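Local coordinates for TSSL (Francisella novicida, PDB 4ACK), which is a conserved component of the type VI secretion system, where its cytoplasmic domain probably takes part in the membrane-associated assembly that supports protein export, at residues A[36-39]-A[40-44]; A[43-46]-A[47-51]; A[8-11]-A[12-16]; A[55-58]-A[59-63]. All coordinates share one frame; numbering follows the deposited sequence. Where two conformers were deposited one is given.

Interaction 1: residues A[36-39]-A[40-44]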
loop_
_atom_site.group_PDB
_atom_site.type_symbol
_atom_site.label_atom_id
_atom_site.label_comp_id
_atom_site.label_asym_id
_atom_site.label_seq_id
_atom_site.Cartn_x
_atom_site.Cartn_y
_atom_site.Cartn_z
ATOM N N ASN A 36 -5.143 14.622 -1.058
ATOM C CA ASN A 36 -4.667 15.334 -2.274
ATOM C C ASN A 36 -3.145 15.234 -2.475
ATOM O O ASN A 36 -2.665 15.060 -3.607
ATOM C CB ASN A 36 -5.089 16.813 -2.251
ATOM C CG ASN A 36 -4.754 17.571 -3.556
ATOM O OD1 ASN A 36 -5.263 17.250 -4.623
ATOM N ND2 ASN A 36 -3.924 18.615 -3.443
ATOM N N ASN A 37 -2.402 15.357 -1.380
ATOM C CA ASN A 37 -0.975 15.176 -1.387
ATOM C C ASN A 37 -0.604 13.746 -1.805
ATOM O O ASN A 37 0.203 13.544 -2.708
ATOM C CB ASN A 37 -0.392 15.429 -0.016
ATOM C CG ASN A 37 0.208 16.826 0.107
ATOM O OD1 ASN A 37 -0.413 17.842 -0.279
ATOM N ND2 ASN A 37 1.422 16.887 0.661
ATOM N N ILE A 38 -1.238 12.773 -1.147
ATOM C CA ILE A 38 -1.089 11.374 -1.504
ATOM C C ILE A 38 -1.297 11.150 -3.008
ATOM O O ILE A 38 -0.447 10.576 -3.663
ATOM C CB ILE A 38 -1.933 10.468 -0.596
ATOM C CG1 ILE A 38 -1.146 10.283 0.742
ATOM C CG2 ILE A 38 -2.222 9.119 -1.319
ATOM C CD1 ILE A 38 -1.932 9.691 1.911
ATOM N N ARG A 39 -2.362 11.702 -3.569
ATOM C CA ARG A 39 -2.616 11.532 -4.979
ATOM C C ARG A 39 -1.578 12.173 -5.922
ATOM O O ARG A 39 -1.272 11.614 -7.001
ATOM C CB ARG A 39 -4.017 11.976 -5.338
ATOM C CG ARG A 39 -5.054 11.056 -4.681
ATOM C CD ARG A 39 -6.433 11.642 -4.754
ATOM N NE ARG A 39 -6.985 11.516 -6.091
ATOM C CZ ARG A 39 -7.175 12.540 -6.906
ATOM N NH1 ARG A 39 -6.860 13.763 -6.506
ATOM N NH2 ARG A 39 -7.666 12.333 -8.117
ATOM N N LYS A 40 -1.036 13.318 -5.498
ATOM C CA LYS A 40 0.109 13.932 -6.151
ATOM C C LYS A 40 1.343 13.019 -6.073
ATOM O O LYS A 40 2.013 12.812 -7.081
ATOM C CB LYS A 40 0.396 15.316 -5.574
ATOM C CG LYS A 40 -0.595 16.357 -6.052
ATOM C CD LYS A 40 -0.472 17.628 -5.243
ATOM C CE LYS A 40 0.934 18.182 -5.360
ATOM N NZ LYS A 40 1.270 19.016 -4.178
ATOM N N SER A 41 1.649 12.504 -4.896
ATOM C CA SER A 41 2.719 11.538 -4.732
ATOM C C SER A 41 2.551 10.240 -5.594
ATOM O O SER A 41 3.517 9.727 -6.135
ATOM C CB SER A 41 2.834 11.173 -3.270
ATOM O OG SER A 41 3.500 12.208 -2.605
ATOM N N ILE A 42 1.321 9.766 -5.736
ATOM C CA ILE A 42 1.036 8.607 -6.565
ATOM C C ILE A 42 1.311 8.903 -8.031
ATOM O O ILE A 42 1.957 8.085 -8.699
ATOM C CB ILE A 42 -0.401 8.045 -6.373
ATOM C CG1 ILE A 42 -0.628 7.601 -4.921
ATOM C CG2 ILE A 42 -0.737 6.886 -7.383
ATOM C CD1 ILE A 42 0.335 6.567 -4.420
ATOM N N PHE A 43 0.850 10.054 -8.514
ATOM C CA PHE A 43 1.150 10.490 -9.882
ATOM C C PHE A 43 2.649 10.445 -10.260
ATOM O O PHE A 43 2.998 9.890 -11.325
ATOM C CB PHE A 43 0.637 11.880 -10.205
ATOM C CG PHE A 43 0.957 12.300 -11.627
ATOM C CD1 PHE A 43 2.197 12.867 -11.946
ATOM C CD2 PHE A 43 0.046 12.037 -12.670
ATOM C CE1 PHE A 43 2.519 13.205 -13.279
ATOM C CE2 PHE A 43 0.356 12.386 -14.032
ATOM C CZ PHE A 43 1.585 12.972 -14.322
ATOM N N PHE A 44 3.496 11.023 -9.393
ATOM C CA PHE A 44 4.950 10.993 -9.530
ATOM C C PHE A 44 5.515 9.564 -9.368
ATOM O O PHE A 44 6.503 9.193 -10.017
ATOM C CB PHE A 44 5.647 11.952 -8.505
ATOM C CG PHE A 44 5.471 13.478 -8.782
ATOM C CD1 PHE A 44 6.152 14.115 -9.845
ATOM C CD2 PHE A 44 4.674 14.289 -7.930
ATOM C CE1 PHE A 44 6.003 15.528 -10.087
ATOM C CE2 PHE A 44 4.511 15.691 -8.166
ATOM C CZ PHE A 44 5.186 16.306 -9.246
#

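Interaction 2: residues A[43-46]-A[47-51]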
loop_
_atom_site.group_PDB
_atom_site.type_symbol
_atom_site.label_atom_id
_atom_site.label_comp_id
_atom_site.label_asym_id
_atom_site.label_seq_id
_atom_site.Cartn_x
_atom_site.Cartn_y
_atom_site.Cartn_z
ATOM N N PHE A 43 0.850 10.054 -8.514
ATOM C CA PHE A 43 1.150 10.490 -9.882
ATOM C C PHE A 43 2.649 10.445 -10.260
ATOM O O PHE A 43 2.998 9.890 -11.325
ATOM C CB PHE A 43 0.637 11.880 -10.205
ATOM C CG PHE A 43 0.957 12.300 -11.627
ATOM C CD1 PHE A 43 2.197 12.867 -11.946
ATOM C CD2 PHE A 43 0.046 12.037 -12.670
ATOM C CE1 PHE A 43 2.519 13.205 -13.279
ATOM C CE2 PHE A 43 0.356 12.386 -14.032
ATOM C CZ PHE A 43 1.585 12.972 -14.322
ATOM N N PHE A 44 3.496 11.023 -9.393
ATOM C CA PHE A 44 4.950 10.993 -9.530
ATOM C C PHE A 44 5.515 9.564 -9.368
ATOM O O PHE A 44 6.503 9.193 -10.017
ATOM C CB PHE A 44 5.647 11.952 -8.505
ATOM C CG PHE A 44 5.471 13.478 -8.782
ATOM C CD1 PHE A 44 6.152 14.115 -9.845
ATOM C CD2 PHE A 44 4.674 14.289 -7.930
ATOM C CE1 PHE A 44 6.003 15.528 -10.087
ATOM C CE2 PHE A 44 4.511 15.691 -8.166
ATOM C CZ PHE A 44 5.186 16.306 -9.246
ATOM N N LEU A 45 4.975 8.788 -8.434
ATOM C CA LEU A 45 5.417 7.402 -8.267
ATOM C C LEU A 45 5.111 6.655 -9.579
ATOM O O LEU A 45 5.970 6.066 -10.118
ATOM C CB LEU A 45 4.792 6.685 -7.059
ATOM C CG LEU A 45 5.229 5.226 -6.744
ATOM C CD1 LEU A 45 6.825 4.982 -6.642
ATOM C CD2 LEU A 45 4.505 4.734 -5.435
ATOM N N GLN A 46 3.903 6.708 -10.091
ATOM C CA GLN A 46 3.624 5.987 -11.281
ATOM C C GLN A 46 4.515 6.468 -12.439
ATOM O O GLN A 46 5.269 5.700 -13.008
ATOM C CB GLN A 46 2.166 6.094 -11.618
ATOM C CG GLN A 46 1.248 5.270 -10.658
ATOM C CD GLN A 46 -0.210 5.422 -11.054
ATOM O OE1 GLN A 46 -0.647 6.535 -11.322
ATOM N NE2 GLN A 46 -0.951 4.306 -11.158
ATOM N N GLU A 47 4.455 7.745 -12.750
ATOM C CA GLU A 47 5.282 8.287 -13.819
ATOM C C GLU A 47 6.742 7.789 -13.722
ATOM O O GLU A 47 7.326 7.337 -14.697
ATOM C CB GLU A 47 5.187 9.832 -13.824
ATOM C CG GLU A 47 6.431 10.506 -14.421
ATOM C CD GLU A 47 6.316 12.010 -14.519
ATOM O OE1 GLU A 47 5.658 12.493 -15.482
ATOM O OE2 GLU A 47 6.880 12.703 -13.635
ATOM N N GLU A 48 7.315 7.810 -12.540
ATOM C CA GLU A 48 8.714 7.407 -12.401
ATOM C C GLU A 48 8.888 5.909 -12.625
ATOM O O GLU A 48 9.777 5.482 -13.394
ATOM C CB GLU A 48 9.251 7.838 -11.044
ATOM C CG GLU A 48 10.705 7.812 -10.895
ATOM C CD GLU A 48 11.436 9.034 -11.592
ATOM O OE1 GLU A 48 10.768 9.984 -12.105
ATOM O OE2 GLU A 48 12.682 8.992 -11.586
ATOM N N LEU A 49 8.025 5.089 -12.012
ATOM C CA LEU A 49 8.164 3.609 -12.233
ATOM C C LEU A 49 7.935 3.226 -13.673
ATOM O O LEU A 49 8.596 2.358 -14.164
ATOM C CB LEU A 49 7.190 2.796 -11.393
ATOM C CG LEU A 49 7.487 2.911 -9.912
ATOM C CD1 LEU A 49 6.226 2.294 -9.191
ATOM C CD2 LEU A 49 8.783 2.207 -9.602
ATOM N N LEU A 50 6.990 3.876 -14.346
ATOM C CA LEU A 50 6.638 3.450 -15.688
ATOM C C LEU A 50 7.729 3.839 -16.739
ATOM O O LEU A 50 7.607 3.473 -17.921
ATOM C CB LEU A 50 5.265 4.008 -16.116
ATOM C CG LEU A 50 4.009 3.381 -15.462
ATOM C CD1 LEU A 50 2.734 4.294 -15.589
ATOM C CD2 LEU A 50 3.754 1.959 -15.967
ATOM N N GLU A 51 8.780 4.560 -16.294
ATOM C CA GLU A 51 9.881 4.881 -17.200
ATOM C C GLU A 51 10.701 3.600 -17.333
ATOM O O GLU A 51 11.240 3.329 -18.397
ATOM C CB GLU A 51 10.654 6.123 -16.719
ATOM C CG GLU A 51 11.915 6.630 -17.538
ATOM C CD GLU A 51 11.952 6.348 -19.086
ATOM O OE1 GLU A 51 11.120 6.909 -19.847
ATOM O OE2 GLU A 51 12.878 5.612 -19.543
#

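Interaction 3: residues A[8-11]-A[12-16]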
loop_
_atom_site.group_PDB
_atom_site.type_symbol
_atom_site.label_atom_id
_atom_site.label_comp_id
_atom_site.label_asym_id
_atom_site.label_seq_id
_atom_site.Cartn_x
_atom_site.Cartn_y
_atom_site.Cartn_z
ATOM N N GLU A 8 11.509 6.653 -1.608
ATOM C CA GLU A 8 11.238 7.841 -0.796
ATOM C C GLU A 8 9.800 8.246 -0.956
ATOM O O GLU A 8 9.148 8.632 -0.013
ATOM C CB GLU A 8 12.150 9.042 -1.200
ATOM C CG GLU A 8 13.574 9.049 -0.573
ATOM C CD GLU A 8 14.349 10.395 -0.859
ATOM O OE1 GLU A 8 14.102 11.046 -1.913
ATOM O OE2 GLU A 8 15.199 10.787 -0.012
ATOM N N ILE A 9 9.299 8.250 -2.164
ATOM C CA ILE A 9 7.906 8.563 -2.285
ATOM C C ILE A 9 6.991 7.574 -1.460
ATOM O O ILE A 9 6.042 8.004 -0.818
ATOM C CB ILE A 9 7.518 8.591 -3.713
ATOM C CG1 ILE A 9 8.276 9.729 -4.424
ATOM C CG2 ILE A 9 6.008 8.737 -3.833
ATOM C CD1 ILE A 9 7.904 9.860 -5.928
ATOM N N ILE A 10 7.291 6.278 -1.486
ATOM C CA ILE A 10 6.474 5.272 -0.798
ATOM C C ILE A 10 6.515 5.548 0.743
ATOM O O ILE A 10 5.478 5.598 1.388
ATOM C CB ILE A 10 6.959 3.838 -1.163
ATOM C CG1 ILE A 10 6.622 3.537 -2.652
ATOM C CG2 ILE A 10 6.459 2.785 -0.143
ATOM C CD1 ILE A 10 7.507 2.377 -3.248
ATOM N N LEU A 11 7.720 5.779 1.283
ATOM C CA LEU A 11 7.915 6.309 2.656
ATOM C C LEU A 11 7.151 7.565 2.949
ATOM O O LEU A 11 6.540 7.684 3.996
ATOM C CB LEU A 11 9.389 6.520 2.944
ATOM C CG LEU A 11 10.171 5.213 2.937
ATOM C CD1 LEU A 11 11.682 5.479 3.185
ATOM C CD2 LEU A 11 9.607 4.248 3.986
ATOM N N ASP A 12 7.119 8.488 2.006
ATOM C CA ASP A 12 6.391 9.712 2.252
ATOM C C ASP A 12 4.876 9.464 2.433
ATOM O O ASP A 12 4.258 10.002 3.376
ATOM C CB ASP A 12 6.667 10.781 1.193
ATOM C CG ASP A 12 6.382 12.188 1.695
ATOM O OD1 ASP A 12 6.699 12.482 2.873
ATOM O OD2 ASP A 12 5.834 13.001 0.913
ATOM N N ILE A 13 4.302 8.676 1.522
ATOM C CA ILE A 13 2.923 8.224 1.627
ATOM C C ILE A 13 2.698 7.476 2.921
ATOM O O ILE A 13 1.747 7.728 3.620
ATOM C CB ILE A 13 2.519 7.379 0.406
ATOM C CG1 ILE A 13 2.461 8.314 -0.803
ATOM C CG2 ILE A 13 1.185 6.688 0.655
ATOM C CD1 ILE A 13 2.670 7.619 -2.177
ATOM N N ILE A 14 3.582 6.570 3.278
ATOM C CA ILE A 14 3.365 5.918 4.532
ATOM C C ILE A 14 3.260 7.065 5.653
ATOM O O ILE A 14 2.218 7.197 6.319
ATOM C CB ILE A 14 4.340 4.758 4.717
ATOM C CG1 ILE A 14 4.066 3.665 3.647
ATOM C CG2 ILE A 14 4.183 4.144 6.061
ATOM C CD1 ILE A 14 5.012 2.437 3.771
ATOM N N LYS A 15 4.270 7.946 5.764
ATOM C CA LYS A 15 4.200 9.172 6.610
ATOM C C LYS A 15 2.862 9.971 6.520
ATOM O O LYS A 15 2.152 10.075 7.522
ATOM C CB LYS A 15 5.466 10.055 6.344
ATOM C CG LYS A 15 5.724 11.261 7.297
ATOM C CD LYS A 15 6.975 12.110 6.875
ATOM C CE LYS A 15 6.641 13.090 5.706
ATOM N NZ LYS A 15 6.194 14.453 6.189
ATOM N N THR A 16 2.502 10.515 5.350
ATOM C CA THR A 16 1.214 11.235 5.201
ATOM C C THR A 16 -0.019 10.415 5.712
ATOM O O THR A 16 -1.047 11.029 6.056
ATOM C CB THR A 16 0.911 11.757 3.751
ATOM O OG1 THR A 16 1.890 12.714 3.308
ATOM C CG2 THR A 16 -0.469 12.397 3.677
#

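Interaction 4: residues A[55-58]-A[59-63]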
loop_
_atom_site.group_PDB
_atom_site.type_symbol
_atom_site.label_atom_id
_atom_site.label_comp_id
_atom_site.label_asym_id
_atom_site.label_seq_id
_atom_site.Cartn_x
_atom_site.Cartn_y
_atom_site.Cartn_z
ATOM N N GLU A 55 3.641 -2.198 -16.981
ATOM C CA GLU A 55 2.444 -1.824 -16.278
ATOM C C GLU A 55 2.140 -2.749 -15.141
ATOM O O GLU A 55 1.682 -2.287 -14.078
ATOM C CB GLU A 55 1.232 -1.844 -17.232
ATOM C CG GLU A 55 1.314 -0.772 -18.359
ATOM C CD GLU A 55 0.052 0.065 -18.416
ATOM O OE1 GLU A 55 -0.591 0.236 -17.336
ATOM O OE2 GLU A 55 -0.292 0.541 -19.526
ATOM N N THR A 56 2.343 -4.049 -15.346
ATOM C CA THR A 56 2.034 -5.050 -14.289
ATOM C C THR A 56 2.934 -4.832 -13.070
ATOM O O THR A 56 2.466 -4.760 -11.921
ATOM C CB THR A 56 2.197 -6.507 -14.811
ATOM O OG1 THR A 56 1.298 -6.705 -15.886
ATOM C CG2 THR A 56 1.945 -7.561 -13.728
ATOM N N VAL A 57 4.233 -4.683 -13.326
ATOM C CA VAL A 57 5.213 -4.417 -12.239
ATOM C C VAL A 57 4.885 -3.087 -11.511
ATOM O O VAL A 57 4.878 -3.034 -10.282
ATOM C CB VAL A 57 6.684 -4.478 -12.743
ATOM C CG1 VAL A 57 7.633 -3.936 -11.710
ATOM C CG2 VAL A 57 7.041 -5.945 -13.131
ATOM N N CYS A 58 4.570 -2.038 -12.246
ATOM C CA CYS A 58 4.197 -0.785 -11.626
ATOM C C CYS A 58 2.969 -0.999 -10.728
ATOM O O CYS A 58 2.966 -0.590 -9.566
ATOM C CB CYS A 58 3.919 0.267 -12.679
ATOM S SG CYS A 58 5.427 0.737 -13.620
ATOM N N LYS A 59 1.947 -1.664 -11.265
ATOM C CA LYS A 59 0.799 -2.060 -10.415
ATOM C C LYS A 59 1.187 -2.888 -9.189
ATOM O O LYS A 59 0.660 -2.669 -8.106
ATOM C CB LYS A 59 -0.281 -2.772 -11.234
ATOM C CG LYS A 59 -1.404 -3.445 -10.367
ATOM C CD LYS A 59 -2.512 -4.007 -11.294
ATOM C CE LYS A 59 -2.021 -5.401 -11.840
ATOM N NZ LYS A 59 -3.117 -6.113 -12.441
ATOM N N TYR A 60 2.108 -3.827 -9.319
ATOM C CA TYR A 60 2.453 -4.613 -8.173
ATOM C C TYR A 60 3.093 -3.793 -7.043
ATOM O O TYR A 60 3.178 -4.225 -5.890
ATOM C CB TYR A 60 3.381 -5.746 -8.563
ATOM C CG TYR A 60 2.709 -6.924 -9.254
ATOM C CD1 TYR A 60 1.348 -6.877 -9.647
ATOM C CD2 TYR A 60 3.452 -8.051 -9.560
ATOM C CE1 TYR A 60 0.752 -7.949 -10.252
ATOM C CE2 TYR A 60 2.867 -9.151 -10.182
ATOM C CZ TYR A 60 1.530 -9.095 -10.515
ATOM O OH TYR A 60 0.990 -10.213 -11.102
ATOM N N ILE A 61 3.638 -2.639 -7.387
ATOM C CA ILE A 61 4.344 -1.848 -6.415
ATOM C C ILE A 61 3.328 -0.837 -5.880
ATOM O O ILE A 61 3.248 -0.681 -4.702
ATOM C CB ILE A 61 5.518 -1.099 -7.086
ATOM C CG1 ILE A 61 6.621 -2.079 -7.426
ATOM C CG2 ILE A 61 6.052 0.080 -6.192
ATOM C CD1 ILE A 61 7.507 -1.518 -8.573
ATOM N N VAL A 62 2.542 -0.196 -6.749
ATOM C CA VAL A 62 1.667 0.869 -6.307
ATOM C C VAL A 62 0.291 0.358 -5.729
ATOM O O VAL A 62 -0.255 0.960 -4.832
ATOM C CB VAL A 62 1.408 1.855 -7.465
ATOM C CG1 VAL A 62 0.296 2.960 -7.139
ATOM C CG2 VAL A 62 2.763 2.487 -7.895
ATOM N N PHE A 63 -0.277 -0.712 -6.283
ATOM C CA PHE A 63 -1.575 -1.165 -5.712
ATOM C C PHE A 63 -1.505 -1.484 -4.182
ATOM O O PHE A 63 -2.380 -1.084 -3.442
ATOM C CB PHE A 63 -2.106 -2.368 -6.459
ATOM C CG PHE A 63 -3.427 -2.830 -5.938
ATOM C CD1 PHE A 63 -3.495 -3.701 -4.837
ATOM C CD2 PHE A 63 -4.599 -2.332 -6.497
ATOM C CE1 PHE A 63 -4.752 -4.118 -4.344
ATOM C CE2 PHE A 63 -5.880 -2.740 -5.996
ATOM C CZ PHE A 63 -5.939 -3.615 -4.934
#

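Interaction 1: residues A[36-39]-A[40-44]
The amide of N36 meets K40 through its nitrogen: ND2 lies 4.0 Å from K40 CD, a touch on a methylene rather than a polar bond, with the two side chains slanting across one another. Because N36 was deposited in two conformers, this touch is tentative. The guanidinium of R39 takes its partner outside the two segments: NH2 forms a salt bridge with E92. The ring of F43 leads off, leaving its CB 3.7 Å from R39 O. What joins 36-39 to 40-44 is therefore mainly the α-helical hydrogen bonding of helix 30-52, in which each amide from K40 to F43 donates to the carbonyl four residues earlier. S41 N to N37 O is the straightest of these, 2.8 Å long with an N-H...O angle of 172°. I42 N reaches I38 O at the same 2.8 Å. Its side chain stays close to that carbonyl: with CG1 beside the backbone N (chi1 -60°), the branch folds back along the helix, and I42 CG1 comes to 3.2 Å from I38 O. The same torsion brings I42 CG1 to 4.2 Å from I38 CG2, the apolar touch between these buried residues. They belong to the inward side of the all-helical DotU fold, I38 packing on L89 and T16, I42 on I13, V62 and Y93. On the solvent side, K40 CG rests 3.5 Å from N36 O.

Interaction 2: residues A[43-46]-A[47-51]
F43 O receives E47 N at 3.0 Å, the first of four successive α-helical bonds that carry helix 30-52 through 43-46 and 47-51. They differ in how the donor meets the carbonyl. E48 N stands above the carbonyl plane of F44, whereas L50 N approaches Q46 O almost straight down the carbonyl bond, 2.8 Å away. Among the side chains, E47 lies near two rings. With CG anti to the backbone N and chi2 extended (176°), the CG to CD bond runs roughly as CA to CB does, back toward the preceding turn, and lays the carboxylate by F43 and F44. E47 OE1 lies 3.9 Å from F43 CE1, and E47 OE2 lies 4.1 Å from F44 CD1. The carboxylate plane stands steeply to both rings, at 68° and 71° respectively, and each oxygen approaches its ring obliquely. On the buried side, L45 and L49 touch by methyls, L45 CD1 to L49 CD1 at 3.8 Å, L45 packing on I10 of helix 4-20, and L49 on I61 and V62 of helix 55-79. Q46 NE2 is hydrogen-bonded to the hydroxyl of Y94. Two chemistries thus share one helix: dispersion between leucines inside, and outside a carboxylate beside ring carbons. At these distances and oblique angles the carboxylate makes only a loose contact with the rings, and being exposed it probably stays charged and hydrated.

Interaction 3: residues A[8-11]-A[12-16]
I9 and I13 cross obliquely, with the CG2 branch of I9 meeting the tip of I13: CG2 to CD1 is 3.9 Å. One residue on, I10 and I14 run side by side and point the same way, and the equivalent pair, I10 CG2 to I14 CD1, is slightly wider at 4.2 Å. Both are i to i+4 contacts on helix 4-20, which in this all-helical DotU domain packs against helix 30-52, helix 55-79 and helix 118-129. The four isoleucines have the same first torsion. CG2 stands anti to the backbone N, on the carbonyl side, and thus toward the following turn, while CG1 lies beside N and takes CD1 back toward the preceding one; for I14 chi1 is -65°. Each contact consequently pairs a forward-leaning methyl with a backward-reaching CD1. Beyond the helix, I13 packs on S41, I42 and L65, and I14 on L65, Y68 and L126. Beneath these side chains the backbone bonds are regular. I13 N gives I9 O a nearly straight bond of 3.0 Å, with an N-H...O angle of 173°, and I14 N reaches I10 O at 2.8 Å. On the outer side K15 bends at its last two torsions, bringing its ammonium back toward D12. The resulting salt bridge is long, with K15 NZ 3.9 Å from D12 OD1.

Interaction 4: residues A[55-58]-A[59-63]
C58 O is gripped by two amides of the next turn: V62 N at 2.9 Å, nearly in line with the carbonyl, and I61 N at 3.1 Å, well above the carbonyl plane. I61 N also makes a weak bond to V57 O, bent to 127° at the hydrogen, so this amide is shared between i-3 and i-4 acceptors, a local lean toward 3-10 geometry near the start of helix 55-79. T56 lies alongside Y60 and puts a methyl over its ring. T56 CG2 is 3.9 Å from the centroid of the Y60 ring and 23° off the ring normal, a CH-pi contact displaced toward the rim, where the nearest ring atom, Y60 CZ, is 3.6 Å from T56 CG2. With CG2 of T56 anti to the backbone N, the methyl leans forward to that face. In the all-helical DotU fold this ring reaches helix 99-112, where Y60 OH is hydrogen-bonded to N109. V57 crosses I61 at a slant, CG1 of V57 touching CD1 of I61 at 4.0 Å; both side chains also pack on C120 of helix 118-129. K59, bent at chi3, has its NZ bonded to the hydroxyl of Y102.

In the fold
Interactions 1 and 2 share helix 30-52; interaction 3 belongs to helix 4-20 and interaction 4 to helix 55-79. These meet through their apolar sides: I42 on I13 between 1 and 3, L49 on I61 and V62 between 2 and 4, and, more marginally, I10 on I61. All are partly buried, interaction 4 most (four buried residues of eight), 1 and 2 least (two each); I9-I13 and V57-I61 each keep one partly exposed member, unlike the other aliphatic pairs. Outward chemistry differs: a lysine methylene beside a carbonyl in 1, a carboxylate near phenyl rings in 2, a long ion pair in 3. Interaction 4 buries its aromatic ring and shares one amide between two carbonyls, one weakly.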